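Local coordinates for phosphodiesterase (Salpingoeca rosetta, PDB 7D7P), which is an all-helical protein of the cyclic nucleotide phosphodiesterase family, in the HD-domain clan, and binds a zinc ion, at residues Asp63-Val73 with Trp109-Tyr120. Residues are numbered along the deposited sequence; the frame is centred on the assembly and turned at random.
Sequences DEDLTAVCVRV and WRHAVMVLHTTY. With ZN (zinc ion), chain G.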
ATOM      1  N   ASP A  63      -5.847  34.942 -15.343  1.00 23.55           N
ATOM      2  CA  ASP A  63      -6.980  35.371 -14.530  1.00 31.37           C
ATOM      3  C   ASP A  63      -8.263  35.434 -15.351  1.00 28.87           C
ATOM      4  O   ASP A  63      -9.321  34.980 -14.899  1.00 32.14           O
ATOM      5  CB  ASP A  63      -6.685  36.731 -13.897  1.00 39.03           C
ATOM      6  CG  ASP A  63      -6.061  36.608 -12.524  1.00 48.60           C
ATOM      7  OD1 ASP A  63      -5.166  35.754 -12.351  1.00 46.29           O
ATOM      8  OD2 ASP A  63      -6.468  37.365 -11.616  1.00 57.86           O
ATOM      9  N   GLU A  64      -8.192  36.002 -16.556  1.00 24.69           N
ATOM     10  CA  GLU A  64      -9.375  36.063 -17.410  1.00 28.13           C
ATOM     11  C   GLU A  64      -9.773  34.683 -17.914  1.00 24.95           C
ATOM     12  O   GLU A  64     -10.963  34.417 -18.110  1.00 27.67           O
ATOM     13  CB  GLU A  64      -9.128  37.010 -18.584  1.00 24.49           C
ATOM     14  N   ASP A  65      -8.795  33.798 -18.131  1.00 22.11           N
ATOM     15  CA  ASP A  65      -9.104  32.424 -18.516  1.00 24.84           C
ATOM     16  C   ASP A  65      -9.909  31.714 -17.435  1.00 19.69           C
ATOM     17  O   ASP A  65     -10.862  30.985 -17.738  1.00 25.54           O
ATOM     18  CB  ASP A  65      -7.815  31.653 -18.802  1.00 23.76           C
ATOM     19  CG  ASP A  65      -7.238  31.961 -20.167  1.00 39.54           C
ATOM     20  OD1 ASP A  65      -7.982  32.473 -21.029  1.00 47.60           O
ATOM     21  OD2 ASP A  65      -6.038  31.680 -20.380  1.00 47.73           O
ATOM     22  N   LEU A  66      -9.534  31.904 -16.167  1.00 19.72           N
ATOM     23  CA  LEU A  66     -10.251  31.247 -15.078  1.00 20.31           C
ATOM     24  C   LEU A  66     -11.685  31.750 -14.978  1.00 20.53           C
ATOM     25  O   LEU A  66     -12.607  30.962 -14.740  1.00 24.69           O
ATOM     26  CB  LEU A  66      -9.512  31.460 -13.757  1.00 18.39           C
ATOM     27  CG  LEU A  66      -8.098  30.876 -13.686  1.00 23.90           C
ATOM     28  CD1 LEU A  66      -7.347  31.421 -12.479  1.00 21.78           C
ATOM     29  CD2 LEU A  66      -8.142  29.358 -13.659  1.00 19.72           C
ATOM     30  N   THR A  67     -11.891  33.058 -15.160  1.00 22.07           N
ATOM     31  CA  THR A  67     -13.247  33.598 -15.192  1.00 24.80           C
ATOM     32  C   THR A  67     -14.069  32.924 -16.283  1.00 20.44           C
ATOM     33  O   THR A  67     -15.217  32.523 -16.055  1.00 21.28           O
ATOM     34  CB  THR A  67     -13.211  35.111 -15.412  1.00 21.06           C
ATOM     35  OG1 THR A  67     -12.410  35.728 -14.397  1.00 21.76           O
ATOM     36  CG2 THR A  67     -14.616  35.691 -15.360  1.00 21.11           C
ATOM     37  N   ALA A  68     -13.484  32.776 -17.474  1.00 21.80           N
ATOM     38  CA  ALA A  68     -14.199  32.155 -18.583  1.00 25.16           C
ATOM     39  C   ALA A  68     -14.529  30.698 -18.283  1.00 22.80           C
ATOM     40  O   ALA A  68     -15.590  30.200 -18.682  1.00 23.93           O
ATOM     41  CB  ALA A  68     -13.373  32.266 -19.864  1.00 28.05           C
ATOM     42  N   VAL A  69     -13.635  29.999 -17.579  1.00 18.26           N
ATOM     43  CA  VAL A  69     -13.897  28.606 -17.225  1.00 20.26           C
ATOM     44  C   VAL A  69     -15.097  28.508 -16.293  1.00 20.70           C
ATOM     45  O   VAL A  69     -15.984  27.665 -16.485  1.00 22.37           O
ATOM     46  CB  VAL A  69     -12.644  27.965 -16.598  1.00 24.44           C
ATOM     47  CG1 VAL A  69     -12.985  26.603 -16.015  1.00 26.27           C
ATOM     48  CG2 VAL A  69     -11.536  27.842 -17.629  1.00 26.09           C
ATOM     49  N   CYS A  70     -15.147  29.367 -15.271  1.00 15.74           N
ATOM     50  CA  CYS A  70     -16.253  29.325 -14.321  1.00 17.84           C
ATOM     51  C   CYS A  70     -17.578  29.637 -15.006  1.00 25.81           C
ATOM     52  O   CYS A  70     -18.584  28.960 -14.767  1.00 20.56           O
ATOM     53  CB  CYS A  70     -15.997  30.307 -13.176  1.00 17.48           C
ATOM     54  SG  CYS A  70     -14.527  29.936 -12.185  1.00 20.10           S
ATOM     55  N   VAL A  71     -17.593  30.653 -15.869  1.00 20.92           N
ATOM     56  CA  VAL A  71     -18.816  31.008 -16.582  1.00 19.64           C
ATOM     57  C   VAL A  71     -19.222  29.892 -17.536  1.00 23.96           C
ATOM     58  O   VAL A  71     -20.410  29.575 -17.674  1.00 24.84           O
ATOM     59  CB  VAL A  71     -18.628  32.347 -17.320  1.00 22.58           C
ATOM     60  CG1 VAL A  71     -19.837  32.646 -18.198  1.00 22.99           C
ATOM     61  CG2 VAL A  71     -18.387  33.471 -16.325  1.00 19.11           C
ATOM     62  N   ARG A  72     -18.246  29.275 -18.209  1.00 25.05           N
ATOM     63  CA  ARG A  72     -18.558  28.208 -19.155  1.00 22.25           C
ATOM     64  C   ARG A  72     -19.157  26.996 -18.452  1.00 21.05           C
ATOM     65  O   ARG A  72     -20.041  26.331 -19.005  1.00 20.11           O
ATOM     66  CB  ARG A  72     -17.306  27.805 -19.933  1.00 25.32           C
ATOM     67  CG  ARG A  72     -17.037  28.656 -21.157  1.00 29.64           C
ATOM     68  CD  ARG A  72     -15.937  28.049 -22.019  1.00 33.35           C
ATOM     69  NE  ARG A  72     -16.346  26.798 -22.656  1.00 28.49           N
ATOM     70  CZ  ARG A  72     -15.548  26.049 -23.411  1.00 35.22           C
ATOM     71  NH1 ARG A  72     -14.291  26.417 -23.622  1.00 37.50           N
ATOM     72  NH2 ARG A  72     -16.002  24.928 -23.954  1.00 36.18           N
ATOM     73  N   VAL A  73     -18.681  26.681 -17.244  1.00 23.81           N
ATOM     74  CA  VAL A  73     -19.257  25.570 -16.491  1.00 17.19           C
ATOM     75  C   VAL A  73     -20.733  25.834 -16.213  1.00 20.09           C
ATOM     76  O   VAL A  73     -21.590  24.971 -16.440  1.00 20.48           O
ATOM     77  CB  VAL A  73     -18.473  25.333 -15.188  1.00 17.45           C
ATOM     78  CG1 VAL A  73     -19.236  24.373 -14.282  1.00 18.48           C
ATOM     79  CG2 VAL A  73     -17.084  24.792 -15.489  1.00 19.05           C
ATOM     80  N   TRP A 109      -7.403  30.898  -5.046  1.00 18.57           N
ATOM     81  CA  TRP A 109      -8.503  30.963  -6.004  1.00 15.78           C
ATOM     82  C   TRP A 109      -8.370  29.908  -7.092  1.00 13.87           C
ATOM     83  O   TRP A 109      -9.380  29.411  -7.602  1.00 14.47           O
ATOM     84  CB  TRP A 109      -8.569  32.362  -6.618  1.00 17.17           C
ATOM     85  CG  TRP A 109      -9.351  32.470  -7.906  1.00 25.16           C
ATOM     86  CD1 TRP A 109      -8.847  32.726  -9.150  1.00 25.87           C
ATOM     87  CD2 TRP A 109     -10.774  32.375  -8.065  1.00 22.74           C
ATOM     88  NE1 TRP A 109      -9.861  32.782 -10.072  1.00 20.22           N
ATOM     89  CE2 TRP A 109     -11.055  32.571  -9.433  1.00 23.72           C
ATOM     90  CE3 TRP A 109     -11.835  32.141  -7.186  1.00 20.76           C
ATOM     91  CZ2 TRP A 109     -12.351  32.532  -9.942  1.00 22.29           C
ATOM     92  CZ3 TRP A 109     -13.122  32.102  -7.694  1.00 23.83           C
ATOM     93  CH2 TRP A 109     -13.369  32.298  -9.060  1.00 24.96           C
ATOM     94  N   ARG A 110      -7.139  29.552  -7.464  1.00 17.32           N
ATOM     95  CA  ARG A 110      -6.963  28.540  -8.499  1.00 23.22           C
ATOM     96  C   ARG A 110      -7.315  27.148  -7.988  1.00 14.55           C
ATOM     97  O   ARG A 110      -7.790  26.310  -8.764  1.00 14.19           O
ATOM     98  CB  ARG A 110      -5.535  28.589  -9.036  1.00 15.24           C
ATOM     99  CG  ARG A 110      -5.347  29.687 -10.071  1.00 13.83           C
ATOM    100  CD  ARG A 110      -3.894  29.883 -10.468  1.00 19.21           C
ATOM    101  NE  ARG A 110      -3.782  30.717 -11.662  1.00 30.23           N
ATOM    102  CZ  ARG A 110      -3.894  32.042 -11.667  1.00 29.48           C
ATOM    103  NH1 ARG A 110      -4.119  32.698 -10.535  1.00 22.79           N
ATOM    104  NH2 ARG A 110      -3.780  32.714 -12.804  1.00 26.54           N
ATOM    105  N   HIS A 111      -7.106  26.883  -6.696  1.00 15.81           N
ATOM    106  CA  HIS A 111      -7.575  25.627  -6.118  1.00 14.78           C
ATOM    107  C   HIS A 111      -9.098  25.541  -6.160  1.00 13.31           C
ATOM    108  O   HIS A 111      -9.660  24.475  -6.436  1.00 15.78           O
ATOM    109  CB  HIS A 111      -7.073  25.486  -4.681  1.00 15.37           C
ATOM    110  CG  HIS A 111      -7.677  24.336  -3.936  1.00 14.79           C
ATOM    111  ND1 HIS A 111      -7.579  23.033  -4.373  1.00 16.79           N
ATOM    112  CD2 HIS A 111      -8.386  24.292  -2.783  1.00 17.24           C
ATOM    113  CE1 HIS A 111      -8.201  22.235  -3.523  1.00 14.68           C
ATOM    114  NE2 HIS A 111      -8.701  22.974  -2.550  1.00 16.13           N
ATOM    115  N   ALA A 112      -9.779  26.656  -5.887  1.00 10.93           N
ATOM    116  CA  ALA A 112     -11.237  26.670  -5.952  1.00 17.85           C
ATOM    117  C   ALA A 112     -11.732  26.351  -7.358  1.00 12.36           C
ATOM    118  O   ALA A 112     -12.683  25.579  -7.527  1.00 13.97           O
ATOM    119  CB  ALA A 112     -11.771  28.026  -5.493  1.00 11.92           C
ATOM    120  N   VAL A 113     -11.103  26.938  -8.380  1.00 13.99           N
ATOM    121  CA  VAL A 113     -11.514  26.665  -9.756  1.00 17.73           C
ATOM    122  C   VAL A 113     -11.232  25.212 -10.120  1.00 13.30           C
ATOM    123  O   VAL A 113     -12.015  24.574 -10.835  1.00 17.30           O
ATOM    124  CB  VAL A 113     -10.818  27.640 -10.724  1.00 18.65           C
ATOM    125  CG1 VAL A 113     -11.231  27.355 -12.166  1.00 15.61           C
ATOM    126  CG2 VAL A 113     -11.139  29.077 -10.346  1.00 12.14           C
ATOM    127  N   MET A 114     -10.114  24.669  -9.629  1.00 21.41           N
ATOM    128  CA  MET A 114      -9.804  23.258  -9.851  1.00 18.03           C
ATOM    129  C   MET A 114     -10.889  22.354  -9.278  1.00 16.26           C
ATOM    130  O   MET A 114     -11.269  21.355  -9.901  1.00 14.13           O
ATOM    131  CB  MET A 114      -8.449  22.916  -9.227  1.00 19.52           C
ATOM    132  CG  MET A 114      -7.252  23.394 -10.028  1.00 22.43           C
ATOM    133  SD  MET A 114      -6.959  22.362 -11.473  1.00 23.47           S
ATOM    134  CE  MET A 114      -5.907  21.081 -10.787  1.00 23.65           C
ATOM    135  N   VAL A 115     -11.395  22.680  -8.089  1.00 11.72           N
ATOM    136  CA  VAL A 115     -12.427  21.849  -7.478  1.00 13.35           C
ATOM    137  C   VAL A 115     -13.758  22.043  -8.193  1.00 13.80           C
ATOM    138  O   VAL A 115     -14.538  21.096  -8.351  1.00 16.62           O
ATOM    139  CB  VAL A 115     -12.526  22.151  -5.971  1.00 13.97           C
ATOM    140  CG1 VAL A 115     -13.689  21.397  -5.336  1.00 15.99           C
ATOM    141  CG2 VAL A 115     -11.222  21.783  -5.288  1.00 13.12           C
ATOM    142  N   LEU A 116     -14.037  23.268  -8.648  1.00 15.67           N
ATOM    143  CA  LEU A 116     -15.242  23.501  -9.436  1.00 18.58           C
ATOM    144  C   LEU A 116     -15.206  22.705 -10.736  1.00 15.42           C
ATOM    145  O   LEU A 116     -16.176  22.027 -11.089  1.00 19.68           O
ATOM    146  CB  LEU A 116     -15.408  24.994  -9.728  1.00 11.44           C
ATOM    147  CG  LEU A 116     -16.453  25.302 -10.808  1.00 21.71           C
ATOM    148  CD1 LEU A 116     -17.851  24.947 -10.325  1.00 16.43           C
ATOM    149  CD2 LEU A 116     -16.391  26.756 -11.252  1.00 19.24           C
ATOM    150  N   HIS A 117     -14.084  22.773 -11.458  1.00 12.54           N
ATOM    151  CA  HIS A 117     -13.990  22.082 -12.740  1.00 21.53           C
ATOM    152  C   HIS A 117     -14.019  20.569 -12.562  1.00 18.54           C
ATOM    153  O   HIS A 117     -14.654  19.858 -13.350  1.00 22.53           O
ATOM    154  CB  HIS A 117     -12.723  22.512 -13.477  1.00 19.03           C
ATOM    155  CG  HIS A 117     -12.606  21.942 -14.855  1.00 20.80           C
ATOM    156  ND1 HIS A 117     -11.987  20.738 -15.113  1.00 18.37           N
ATOM    157  CD2 HIS A 117     -13.036  22.409 -16.052  1.00 24.91           C
ATOM    158  CE1 HIS A 117     -12.038  20.488 -16.410  1.00 19.63           C
ATOM    159  NE2 HIS A 117     -12.670  21.486 -17.002  1.00 22.21           N
ATOM    160  N   THR A 118     -13.334  20.058 -11.538  1.00 16.25           N
ATOM    161  CA  THR A 118     -13.335  18.619 -11.292  1.00 15.99           C
ATOM    162  C   THR A 118     -14.715  18.136 -10.860  1.00 17.71           C
ATOM    163  O   THR A 118     -15.127  17.024 -11.212  1.00 18.46           O
ATOM    164  CB  THR A 118     -12.282  18.269 -10.239  1.00 20.05           C
ATOM    165  OG1 THR A 118     -11.017  18.820 -10.633  1.00 17.68           O
ATOM    166  CG2 THR A 118     -12.149  16.757 -10.081  1.00 14.84           C
ATOM    167  N   THR A 119     -15.441  18.957 -10.094  1.00 16.57           N
ATOM    168  CA  THR A 119     -16.821  18.621  -9.752  1.00 15.91           C
ATOM    169  C   THR A 119     -17.690  18.566 -11.000  1.00 15.40           C
ATOM    170  O   THR A 119     -18.562  17.697 -11.125  1.00 18.29           O
ATOM    171  CB  THR A 119     -17.381  19.639  -8.756  1.00 19.05           C
ATOM    172  OG1 THR A 119     -16.591  19.630  -7.561  1.00 15.05           O
ATOM    173  CG2 THR A 119     -18.829  19.307  -8.403  1.00 21.17           C
ATOM    174  N   TYR A 120     -17.457  19.482 -11.941  1.00 14.99           N
ATOM    175  CA  TYR A 120     -18.187  19.459 -13.203  1.00 21.45           C
ATOM    176  C   TYR A 120     -17.882  18.190 -13.992  1.00 22.17           C
ATOM    177  O   TYR A 120     -18.767  17.631 -14.649  1.00 19.44           O
ATOM    178  CB  TYR A 120     -17.845  20.716 -14.003  1.00 15.82           C
ATOM    179  CG  TYR A 120     -17.770  20.544 -15.501  1.00 19.32           C
ATOM    180  CD1 TYR A 120     -18.918  20.576 -16.283  1.00 19.63           C
ATOM    181  CD2 TYR A 120     -16.546  20.386 -16.139  1.00 17.65           C
ATOM    182  CE1 TYR A 120     -18.850  20.434 -17.655  1.00 18.33           C
ATOM    183  CE2 TYR A 120     -16.470  20.242 -17.508  1.00 16.90           C
ATOM    184  CZ  TYR A 120     -17.622  20.269 -18.263  1.00 21.95           C
ATOM    185  OH  TYR A 120     -17.543  20.130 -19.630  1.00 24.19           O
TER
HETATM  186 ZN    ZN G 806      -9.966  22.430  -0.767  1.00 22.94          ZN
HETATM  187  O   HOH W   1      -9.496  35.213 -12.171  1.00 38.07           O
HETATM  188  O   HOH W   2     -10.979  21.702   1.390  1.00 18.11           O
HETATM  189  O   HOH W   3      -7.983  21.579   0.229  1.00 18.64           O
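The guanidinium of R110 has CD1 of L66 over the centre of one face, 3.6 Å above the plane, and OD1 of D63 at its edge. That carboxylate oxygen forms a long salt bridge with NH2 of R110 (3.4 Å), a weak hydrogen bond; the two flat groups are turned 45° apart. The stronger hydrogen bond of NH2 goes to K61 O, just before helix 63-76. The indole of W109 carries CG2 of V113, from its own helix, on one face near the rim, while L66 CD1 and C70 SG reach the ring obliquely, SG in a sulfur-aromatic contact 5.0 Å from the centroid of the six-membered ring. Y120 CD2 lies over one face of the H117 ring, toward the rim, and H117 O is at the edge of the Y120 ring, in its plane. A water links the two helices, donating to D63 O and weakly accepting from W109 NE1. In this all-helical phosphodiesterase fold, segments 63-73 and 109-120, on helices 63-76 and 109-126, run side by side; their axes come within 10.4 Å at 30°. Helix 109-126 also supplies a metal ligand: H111 binds zinc through NE2, on a side not touching 63-73, alongside H146, D147 and D260. With CG anti to its carbonyl carbon (chi1 -62°), L66 sends CD1 to R110 and CD2 to V113. C70 SG touches both V113 CG2 and L116 CD2, 3.8 Å from the latter. V69 CG1 meets H117 CD2 obliquely, H117 NE2 being hydrogen-bonded to L51 O; one turn on from V69, V73 CG1 lies 3.9 Å from Y120 CB.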